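MATE family efflux transporter (Vibrio cholerae, PDB 6IDP) probably exports drugs and other toxic compounds across the cell membrane as a proton-dependent multidrug transporter of the MATE family. Local coordinates at residues H132-T143 against I189-F200. Residues are numbered along the deposited sequence; the frame is centred on the assembly and turned at random.
With OLC ((2R)-2,3-dihydroxypropyl (9Z)-octadec-9-enoate), chain R; OLC ((2R)-2,3-dihydroxypropyl (9Z)-octadec-9-enoate), chain O; OLC ((2R)-2,3-dihydroxypropyl (9Z)-octadec-9-enoate), chain B.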
ATOM      1  N   HIS A 132     -19.791  17.534   9.250  1.00 62.44           N
ATOM      2  CA  HIS A 132     -20.690  16.521   8.713  1.00 63.97           C
ATOM      3  C   HIS A 132     -19.986  15.571   7.741  1.00 64.00           C
ATOM      4  O   HIS A 132     -20.386  14.414   7.603  1.00 63.36           O
ATOM      5  CB  HIS A 132     -21.895  17.182   8.033  1.00 62.87           C
ATOM      6  CG  HIS A 132     -21.530  18.136   6.940  1.00 62.66           C
ATOM      7  ND1 HIS A 132     -21.335  17.734   5.637  1.00 62.69           N
ATOM      8  CD2 HIS A 132     -21.333  19.476   6.955  1.00 66.09           C
ATOM      9  CE1 HIS A 132     -21.029  18.786   4.896  1.00 69.18           C
ATOM     10  NE2 HIS A 132     -21.021  19.854   5.672  1.00 60.77           N
ATOM     11  N   TYR A 133     -18.933  16.044   7.080  1.00 63.51           N
ATOM     12  CA  TYR A 133     -18.235  15.207   6.107  1.00 59.45           C
ATOM     13  C   TYR A 133     -17.504  14.039   6.766  1.00 50.52           C
ATOM     14  O   TYR A 133     -17.540  12.921   6.256  1.00 53.29           O
ATOM     15  CB  TYR A 133     -17.246  16.031   5.276  1.00 62.24           C
ATOM     16  CG  TYR A 133     -16.457  15.193   4.293  1.00 61.43           C
ATOM     17  CD1 TYR A 133     -17.103  14.346   3.401  1.00 56.53           C
ATOM     18  CD2 TYR A 133     -15.069  15.245   4.258  1.00 61.28           C
ATOM     19  CE1 TYR A 133     -16.390  13.572   2.504  1.00 50.45           C
ATOM     20  CE2 TYR A 133     -14.347  14.474   3.360  1.00 54.36           C
ATOM     21  CZ  TYR A 133     -15.014  13.643   2.486  1.00 51.42           C
ATOM     22  OH  TYR A 133     -14.306  12.875   1.591  1.00 52.75           O
ATOM     23  N   TRP A 134     -16.852  14.292   7.897  1.00 48.07           N
ATOM     24  CA  TRP A 134     -16.078  13.246   8.565  1.00 46.41           C
ATOM     25  C   TRP A 134     -16.966  12.162   9.164  1.00 47.71           C
ATOM     26  O   TRP A 134     -16.520  11.034   9.355  1.00 48.83           O
ATOM     27  CB  TRP A 134     -15.178  13.842   9.652  1.00 53.08           C
ATOM     28  CG  TRP A 134     -13.889  14.389   9.119  1.00 55.38           C
ATOM     29  CD1 TRP A 134     -13.619  14.734   7.828  1.00 54.93           C
ATOM     30  CD2 TRP A 134     -12.686  14.640   9.861  1.00 56.85           C
ATOM     31  NE1 TRP A 134     -12.328  15.192   7.720  1.00 59.69           N
ATOM     32  CE2 TRP A 134     -11.735  15.146   8.954  1.00 57.28           C
ATOM     33  CE3 TRP A 134     -12.324  14.492  11.204  1.00 56.57           C
ATOM     34  CZ2 TRP A 134     -10.446  15.502   9.344  1.00 55.86           C
ATOM     35  CZ3 TRP A 134     -11.043  14.847  11.589  1.00 56.43           C
ATOM     36  CH2 TRP A 134     -10.120  15.346  10.663  1.00 57.46           C
ATOM     37  N   LEU A 135     -18.214  12.503   9.465  1.00 49.75           N
ATOM     38  CA  LEU A 135     -19.175  11.505   9.916  1.00 48.45           C
ATOM     39  C   LEU A 135     -19.330  10.421   8.857  1.00 51.60           C
ATOM     40  O   LEU A 135     -19.125   9.234   9.128  1.00 45.27           O
ATOM     41  CB  LEU A 135     -20.528  12.149  10.224  1.00 47.56           C
ATOM     42  CG  LEU A 135     -20.561  13.013  11.485  1.00 50.61           C
ATOM     43  CD1 LEU A 135     -21.917  13.680  11.656  1.00 52.53           C
ATOM     44  CD2 LEU A 135     -20.213  12.172  12.703  1.00 51.82           C
ATOM     45  N   TRP A 136     -19.673  10.841   7.644  1.00 40.83           N
ATOM     46  CA  TRP A 136     -19.812   9.914   6.529  1.00 41.64           C
ATOM     47  C   TRP A 136     -18.473   9.304   6.133  1.00 43.43           C
ATOM     48  O   TRP A 136     -18.391   8.111   5.833  1.00 43.64           O
ATOM     49  CB  TRP A 136     -20.435  10.619   5.325  1.00 49.02           C
ATOM     50  CG  TRP A 136     -21.829  11.113   5.564  1.00 52.96           C
ATOM     51  CD1 TRP A 136     -22.209  12.399   5.817  1.00 52.39           C
ATOM     52  CD2 TRP A 136     -23.029  10.331   5.566  1.00 48.52           C
ATOM     53  NE1 TRP A 136     -23.572  12.465   5.978  1.00 53.37           N
ATOM     54  CE2 TRP A 136     -24.099  11.209   5.828  1.00 51.96           C
ATOM     55  CE3 TRP A 136     -23.303   8.974   5.374  1.00 50.30           C
ATOM     56  CZ2 TRP A 136     -25.420  10.774   5.903  1.00 54.38           C
ATOM     57  CZ3 TRP A 136     -24.616   8.544   5.445  1.00 49.69           C
ATOM     58  CH2 TRP A 136     -25.657   9.440   5.708  1.00 52.43           C
ATOM     59  N   TRP A 137     -17.422  10.118   6.133  1.00 45.11           N
ATOM     60  CA  TRP A 137     -16.132   9.657   5.635  1.00 46.03           C
ATOM     61  C   TRP A 137     -15.463   8.646   6.563  1.00 36.92           C
ATOM     62  O   TRP A 137     -14.901   7.660   6.095  1.00 35.36           O
ATOM     63  CB  TRP A 137     -15.182  10.833   5.389  1.00 46.87           C
ATOM     64  CG  TRP A 137     -13.902  10.354   4.799  1.00 52.69           C
ATOM     65  CD1 TRP A 137     -13.635  10.155   3.478  1.00 55.71           C
ATOM     66  CD2 TRP A 137     -12.727   9.959   5.513  1.00 56.51           C
ATOM     67  NE1 TRP A 137     -12.358   9.677   3.323  1.00 59.66           N
ATOM     68  CE2 TRP A 137     -11.779   9.547   4.557  1.00 56.09           C
ATOM     69  CE3 TRP A 137     -12.380   9.921   6.866  1.00 62.13           C
ATOM     70  CZ2 TRP A 137     -10.508   9.105   4.911  1.00 57.46           C
ATOM     71  CZ3 TRP A 137     -11.120   9.482   7.215  1.00 64.92           C
ATOM     72  CH2 TRP A 137     -10.198   9.081   6.242  1.00 60.53           C
ATOM     73  N   LEU A 138     -15.506   8.897   7.867  1.00 39.69           N
ATOM     74  CA  LEU A 138     -14.941   7.950   8.828  1.00 40.39           C
ATOM     75  C   LEU A 138     -15.700   6.628   8.778  1.00 41.93           C
ATOM     76  O   LEU A 138     -15.119   5.559   8.974  1.00 43.58           O
ATOM     77  CB  LEU A 138     -14.963   8.525  10.247  1.00 41.04           C
ATOM     78  CG  LEU A 138     -13.845   9.519  10.574  1.00 46.98           C
ATOM     79  CD1 LEU A 138     -14.107  10.225  11.895  1.00 40.81           C
ATOM     80  CD2 LEU A 138     -12.500   8.805  10.601  1.00 42.01           C
ATOM     81  N   ALA A 139     -16.998   6.709   8.503  1.00 37.94           N
ATOM     82  CA  ALA A 139     -17.826   5.519   8.344  1.00 33.47           C
ATOM     83  C   ALA A 139     -17.386   4.716   7.123  1.00 33.03           C
ATOM     84  O   ALA A 139     -17.396   3.487   7.137  1.00 37.43           O
ATOM     85  CB  ALA A 139     -19.290   5.905   8.225  1.00 32.99           C
ATOM     86  N   SER A 140     -17.003   5.426   6.065  1.00 38.79           N
ATOM     87  CA  SER A 140     -16.500   4.796   4.851  1.00 38.95           C
ATOM     88  C   SER A 140     -15.115   4.209   5.085  1.00 34.54           C
ATOM     89  O   SER A 140     -14.757   3.190   4.496  1.00 34.19           O
ATOM     90  CB  SER A 140     -16.455   5.802   3.695  1.00 35.11           C
ATOM     91  OG  SER A 140     -15.452   6.776   3.914  1.00 35.91           O
ATOM     92  N   ALA A 141     -14.337   4.860   5.944  1.00 33.92           N
ATOM     93  CA  ALA A 141     -13.004   4.371   6.275  1.00 34.49           C
ATOM     94  C   ALA A 141     -13.092   3.064   7.058  1.00 33.35           C
ATOM     95  O   ALA A 141     -12.299   2.147   6.841  1.00 28.65           O
ATOM     96  CB  ALA A 141     -12.233   5.419   7.064  1.00 35.78           C
ATOM     97  N   TRP A 142     -14.061   2.982   7.965  1.00 33.68           N
ATOM     98  CA  TRP A 142     -14.250   1.778   8.765  1.00 31.98           C
ATOM     99  C   TRP A 142     -14.703   0.619   7.888  1.00 31.65           C
ATOM    100  O   TRP A 142     -14.189  -0.493   7.997  1.00 33.84           O
ATOM    101  CB  TRP A 142     -15.266   2.018   9.887  1.00 29.45           C
ATOM    102  CG  TRP A 142     -15.417   0.838  10.808  1.00 33.84           C
ATOM    103  CD1 TRP A 142     -14.721   0.603  11.960  1.00 36.58           C
ATOM    104  CD2 TRP A 142     -16.313  -0.270  10.649  1.00 32.54           C
ATOM    105  NE1 TRP A 142     -15.129  -0.578  12.528  1.00 34.16           N
ATOM    106  CE2 TRP A 142     -16.104  -1.135  11.743  1.00 34.25           C
ATOM    107  CE3 TRP A 142     -17.269  -0.614   9.689  1.00 32.61           C
ATOM    108  CZ2 TRP A 142     -16.821  -2.323  11.903  1.00 32.21           C
ATOM    109  CZ3 TRP A 142     -17.978  -1.793   9.849  1.00 37.08           C
ATOM    110  CH2 TRP A 142     -17.750  -2.633  10.947  1.00 36.26           C
ATOM    111  N   THR A 143     -15.674   0.891   7.023  1.00 30.44           N
ATOM    112  CA  THR A 143     -16.201  -0.117   6.112  1.00 32.01           C
ATOM    113  C   THR A 143     -15.106  -0.619   5.164  1.00 31.66           C
ATOM    114  O   THR A 143     -15.023  -1.812   4.880  1.00 34.87           O
ATOM    115  CB  THR A 143     -17.388   0.438   5.297  1.00 31.58           C
ATOM    116  OG1 THR A 143     -18.356   0.998   6.191  1.00 37.63           O
ATOM    117  CG2 THR A 143     -18.047  -0.657   4.480  1.00 32.98           C
ATOM    118  N   ILE A 189     -19.949  16.614  -1.298  1.00 71.23           N
ATOM    119  CA  ILE A 189     -18.789  16.040  -0.634  1.00 67.16           C
ATOM    120  C   ILE A 189     -19.197  14.815   0.194  1.00 61.79           C
ATOM    121  O   ILE A 189     -18.462  13.830   0.256  1.00 62.59           O
ATOM    122  CB  ILE A 189     -18.073  17.103   0.247  1.00 73.18           C
ATOM    123  CG1 ILE A 189     -16.700  16.607   0.704  1.00 70.56           C
ATOM    124  CG2 ILE A 189     -18.949  17.553   1.419  1.00 77.69           C
ATOM    125  CD1 ILE A 189     -15.712  16.426  -0.428  1.00 77.56           C
ATOM    126  N   ASP A 190     -20.382  14.860   0.797  1.00 62.92           N
ATOM    127  CA  ASP A 190     -20.877  13.726   1.570  1.00 61.06           C
ATOM    128  C   ASP A 190     -21.254  12.570   0.649  1.00 54.69           C
ATOM    129  O   ASP A 190     -21.096  11.406   1.011  1.00 49.45           O
ATOM    130  CB  ASP A 190     -22.082  14.132   2.426  1.00 60.58           C
ATOM    131  CG  ASP A 190     -21.714  15.111   3.526  1.00 63.42           C
ATOM    132  OD1 ASP A 190     -20.507  15.302   3.775  1.00 65.47           O
ATOM    133  OD2 ASP A 190     -22.635  15.681   4.149  1.00 65.18           O
ATOM    134  N   GLY A 191     -21.739  12.902  -0.543  1.00 52.41           N
ATOM    135  CA  GLY A 191     -22.168  11.906  -1.508  1.00 50.53           C
ATOM    136  C   GLY A 191     -21.081  10.933  -1.922  1.00 52.96           C
ATOM    137  O   GLY A 191     -21.351   9.754  -2.149  1.00 55.12           O
ATOM    138  N   ALA A 192     -19.849  11.426  -2.020  1.00 51.78           N
ATOM    139  CA  ALA A 192     -18.716  10.587  -2.392  1.00 48.80           C
ATOM    140  C   ALA A 192     -18.448   9.531  -1.325  1.00 46.96           C
ATOM    141  O   ALA A 192     -18.165   8.374  -1.641  1.00 47.68           O
ATOM    142  CB  ALA A 192     -17.479  11.437  -2.617  1.00 48.39           C
ATOM    143  N   ALA A 193     -18.539   9.938  -0.063  1.00 42.12           N
ATOM    144  CA  ALA A 193     -18.319   9.033   1.055  1.00 42.01           C
ATOM    145  C   ALA A 193     -19.442   8.006   1.151  1.00 41.51           C
ATOM    146  O   ALA A 193     -19.200   6.832   1.440  1.00 42.30           O
ATOM    147  CB  ALA A 193     -18.201   9.816   2.351  1.00 44.50           C
ATOM    148  N   ILE A 194     -20.670   8.458   0.910  1.00 40.48           N
ATOM    149  CA  ILE A 194     -21.834   7.580   0.922  1.00 42.11           C
ATOM    150  C   ILE A 194     -21.744   6.539  -0.192  1.00 44.53           C
ATOM    151  O   ILE A 194     -22.060   5.366   0.016  1.00 42.81           O
ATOM    152  CB  ILE A 194     -23.138   8.385   0.779  1.00 42.88           C
ATOM    153  CG1 ILE A 194     -23.303   9.330   1.968  1.00 46.53           C
ATOM    154  CG2 ILE A 194     -24.340   7.459   0.659  1.00 45.49           C
ATOM    155  CD1 ILE A 194     -24.404  10.345   1.797  1.00 54.81           C
ATOM    156  N   ALA A 195     -21.299   6.969  -1.369  1.00 45.16           N
ATOM    157  CA  ALA A 195     -21.091   6.054  -2.485  1.00 48.09           C
ATOM    158  C   ALA A 195     -20.045   4.997  -2.131  1.00 43.61           C
ATOM    159  O   ALA A 195     -20.155   3.839  -2.533  1.00 44.24           O
ATOM    160  CB  ALA A 195     -20.675   6.820  -3.733  1.00 40.97           C
ATOM    161  N   THR A 196     -19.035   5.405  -1.369  1.00 40.30           N
ATOM    162  CA  THR A 196     -17.985   4.495  -0.931  1.00 35.63           C
ATOM    163  C   THR A 196     -18.503   3.490   0.102  1.00 32.77           C
ATOM    164  O   THR A 196     -18.162   2.305   0.048  1.00 34.80           O
ATOM    165  CB  THR A 196     -16.790   5.270  -0.340  1.00 40.23           C
ATOM    166  OG1 THR A 196     -16.262   6.164  -1.328  1.00 49.22           O
ATOM    167  CG2 THR A 196     -15.690   4.312   0.105  1.00 34.21           C
ATOM    168  N   ILE A 197     -19.325   3.959   1.037  1.00 32.44           N
ATOM    169  CA  ILE A 197     -19.898   3.081   2.055  1.00 31.06           C
ATOM    170  C   ILE A 197     -20.725   1.971   1.409  1.00 30.62           C
ATOM    171  O   ILE A 197     -20.602   0.803   1.774  1.00 33.58           O
ATOM    172  CB  ILE A 197     -20.787   3.855   3.057  1.00 31.73           C
ATOM    173  CG1 ILE A 197     -19.961   4.883   3.829  1.00 36.16           C
ATOM    174  CG2 ILE A 197     -21.465   2.894   4.028  1.00 35.16           C
ATOM    175  CD1 ILE A 197     -20.787   5.816   4.701  1.00 38.79           C
ATOM    176  N   ILE A 198     -21.557   2.335   0.439  1.00 31.78           N
ATOM    177  CA  ILE A 198     -22.415   1.361  -0.222  1.00 35.47           C
ATOM    178  C   ILE A 198     -21.592   0.366  -1.036  1.00 35.61           C
ATOM    179  O   ILE A 198     -21.809  -0.843  -0.947  1.00 35.56           O
ATOM    180  CB  ILE A 198     -23.445   2.050  -1.133  1.00 36.43           C
ATOM    181  CG1 ILE A 198     -24.300   3.015  -0.312  1.00 38.38           C
ATOM    182  CG2 ILE A 198     -24.324   1.018  -1.824  1.00 33.81           C
ATOM    183  CD1 ILE A 198     -25.359   3.729  -1.112  1.00 36.61           C
ATOM    184  N   ALA A 199     -20.642   0.879  -1.813  1.00 31.65           N
ATOM    185  CA  ALA A 199     -19.757   0.043  -2.620  1.00 31.20           C
ATOM    186  C   ALA A 199     -18.995  -0.971  -1.765  1.00 34.32           C
ATOM    187  O   ALA A 199     -19.057  -2.174  -2.017  1.00 37.62           O
ATOM    188  CB  ALA A 199     -18.782   0.910  -3.399  1.00 32.45           C
ATOM    189  N   PHE A 200     -18.276  -0.479  -0.760  1.00 30.38           N
ATOM    190  CA  PHE A 200     -17.535  -1.347   0.148  1.00 29.01           C
ATOM    191  C   PHE A 200     -18.476  -2.226   0.964  1.00 33.96           C
ATOM    192  O   PHE A 200     -18.110  -3.329   1.372  1.00 37.80           O
ATOM    193  CB  PHE A 200     -16.653  -0.522   1.085  1.00 28.17           C
ATOM    194  CG  PHE A 200     -15.414   0.020   0.433  1.00 33.48           C
ATOM    195  CD1 PHE A 200     -14.952  -0.502  -0.764  1.00 44.58           C
ATOM    196  CD2 PHE A 200     -14.705   1.050   1.026  1.00 36.40           C
ATOM    197  CE1 PHE A 200     -13.806   0.001  -1.359  1.00 46.64           C
ATOM    198  CE2 PHE A 200     -13.556   1.550   0.441  1.00 39.49           C
ATOM    199  CZ  PHE A 200     -13.107   1.025  -0.750  1.00 38.55           C
TER
HETATM  200  C18 OLC R 517     -18.400   1.992  12.890  1.00 40.61           C
HETATM  201  C10 OLC R 517     -18.580   8.995  16.386  1.00 68.38           C
HETATM  202  C9  OLC R 517     -19.191   9.673  17.383  1.00 69.48           C
HETATM  203  C17 OLC R 517     -18.262   3.294  12.130  1.00 44.17           C
HETATM  204  C11 OLC R 517     -18.649   9.484  14.955  1.00 65.35           C
HETATM  205  C8  OLC R 517     -19.961  10.947  17.101  1.00 68.61           C
HETATM  206  C16 OLC R 517     -17.530   4.304  12.987  1.00 50.44           C
HETATM  207  C12 OLC R 517     -17.396   9.064  14.213  1.00 62.24           C
HETATM  208  C7  OLC R 517     -20.483  11.520  18.402  1.00 68.87           C
HETATM  209  C15 OLC R 517     -17.740   5.702  12.443  1.00 49.82           C
HETATM  210  C13 OLC R 517     -17.753   8.099  13.102  1.00 59.82           C
HETATM  211  C6  OLC R 517     -20.741  13.001  18.233  1.00 71.67           C
HETATM  212  C14 OLC R 517     -17.276   6.711  13.472  1.00 51.93           C
HETATM  213  C5  OLC R 517     -20.285  13.742  19.471  1.00 71.65           C
HETATM  214  C18 OLC O 514     -13.140   2.913  -3.587  1.00 56.88           C
HETATM  215  C17 OLC O 514     -11.888   3.710  -3.286  1.00 62.52           C
HETATM  216  C16 OLC O 514     -11.832   4.069  -1.818  1.00 61.70           C
HETATM  217  C15 OLC O 514     -10.385   4.190  -1.393  1.00 63.70           C
HETATM  218  C14 OLC O 514     -10.279   4.028   0.108  1.00 61.64           C
HETATM  219  C18 OLC B 501     -11.240  -2.400  -1.018  1.00 54.74           C
HETATM  220  C10 OLC B 501      -4.607  -0.182  -0.199  1.00 69.11           C
HETATM  221  C9  OLC B 501      -3.520  -0.890  -0.569  1.00 67.69           C
HETATM  222  C17 OLC B 501     -10.244  -2.178   0.099  1.00 57.25           C
HETATM  223  C11 OLC B 501      -5.149  -0.291   1.209  1.00 69.06           C
HETATM  224  C8  OLC B 501      -2.829  -1.802   0.419  1.00 66.55           C
HETATM  225  C16 OLC B 501     -10.672  -0.988   0.932  1.00 62.56           C
HETATM  226  C12 OLC B 501      -6.469   0.444   1.310  1.00 71.69           C
HETATM  227  C15 OLC B 501      -9.456  -0.282   1.496  1.00 65.63           C
HETATM  228  C13 OLC B 501      -7.377   0.014   0.177  1.00 73.65           C
HETATM  229  C14 OLC B 501      -8.780   0.531   0.413  1.00 71.61           C
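H132 reaches across to the carboxylate of D190 and donates from ND1 to OD2 at 2.8 Å, meeting the syn lone pair. The bond is bent (139° at the hydrogen), and OD2 lies somewhat out of the imidazole plane; a second, weak bond from the same nitrogen goes to OD1. That oxygen also sits at the edge of the Y133 ring, which is nearly coplanar with the carboxylate. With its CG anti to the backbone N (chi1 178°), Y133 lies clamped between I189 CG1, 3.6 Å from the ring centroid in a CH-pi contact, and W137 CB on the opposite face.

Further along, W136 wedges in as a knob among D190, A193, I194 and I197. CG1 of I194 presses on the face of its indole, 3.4 Å from CE3, while I197 CD1 comes up at the edge. In return, the small A193 drops between Y133, W136, W137 and S140, its CB 3.8 Å from W136 CB. I197 fills the next hole, CG1 3.6 Å from S140 CB and CD1 against A139. T143 closes the row with CG2 on F200 CB, while its OG1 turns back and donates to A139 O at 2.8 Å, leaving the methyl for the neighbour. Lipid chains lie against the F200 ring, and N174 of helix 161-184 binds the T196 hydroxyl.

The small A193 and S140 probably help the axes of 132-143 and 189-200 approach to 8.3 Å, at 21°. These segments lie on membrane helices 124-156 and 189-213, and their near-parallel pairing is knobs-into-holes packing within the N-terminal half of the MATE fold.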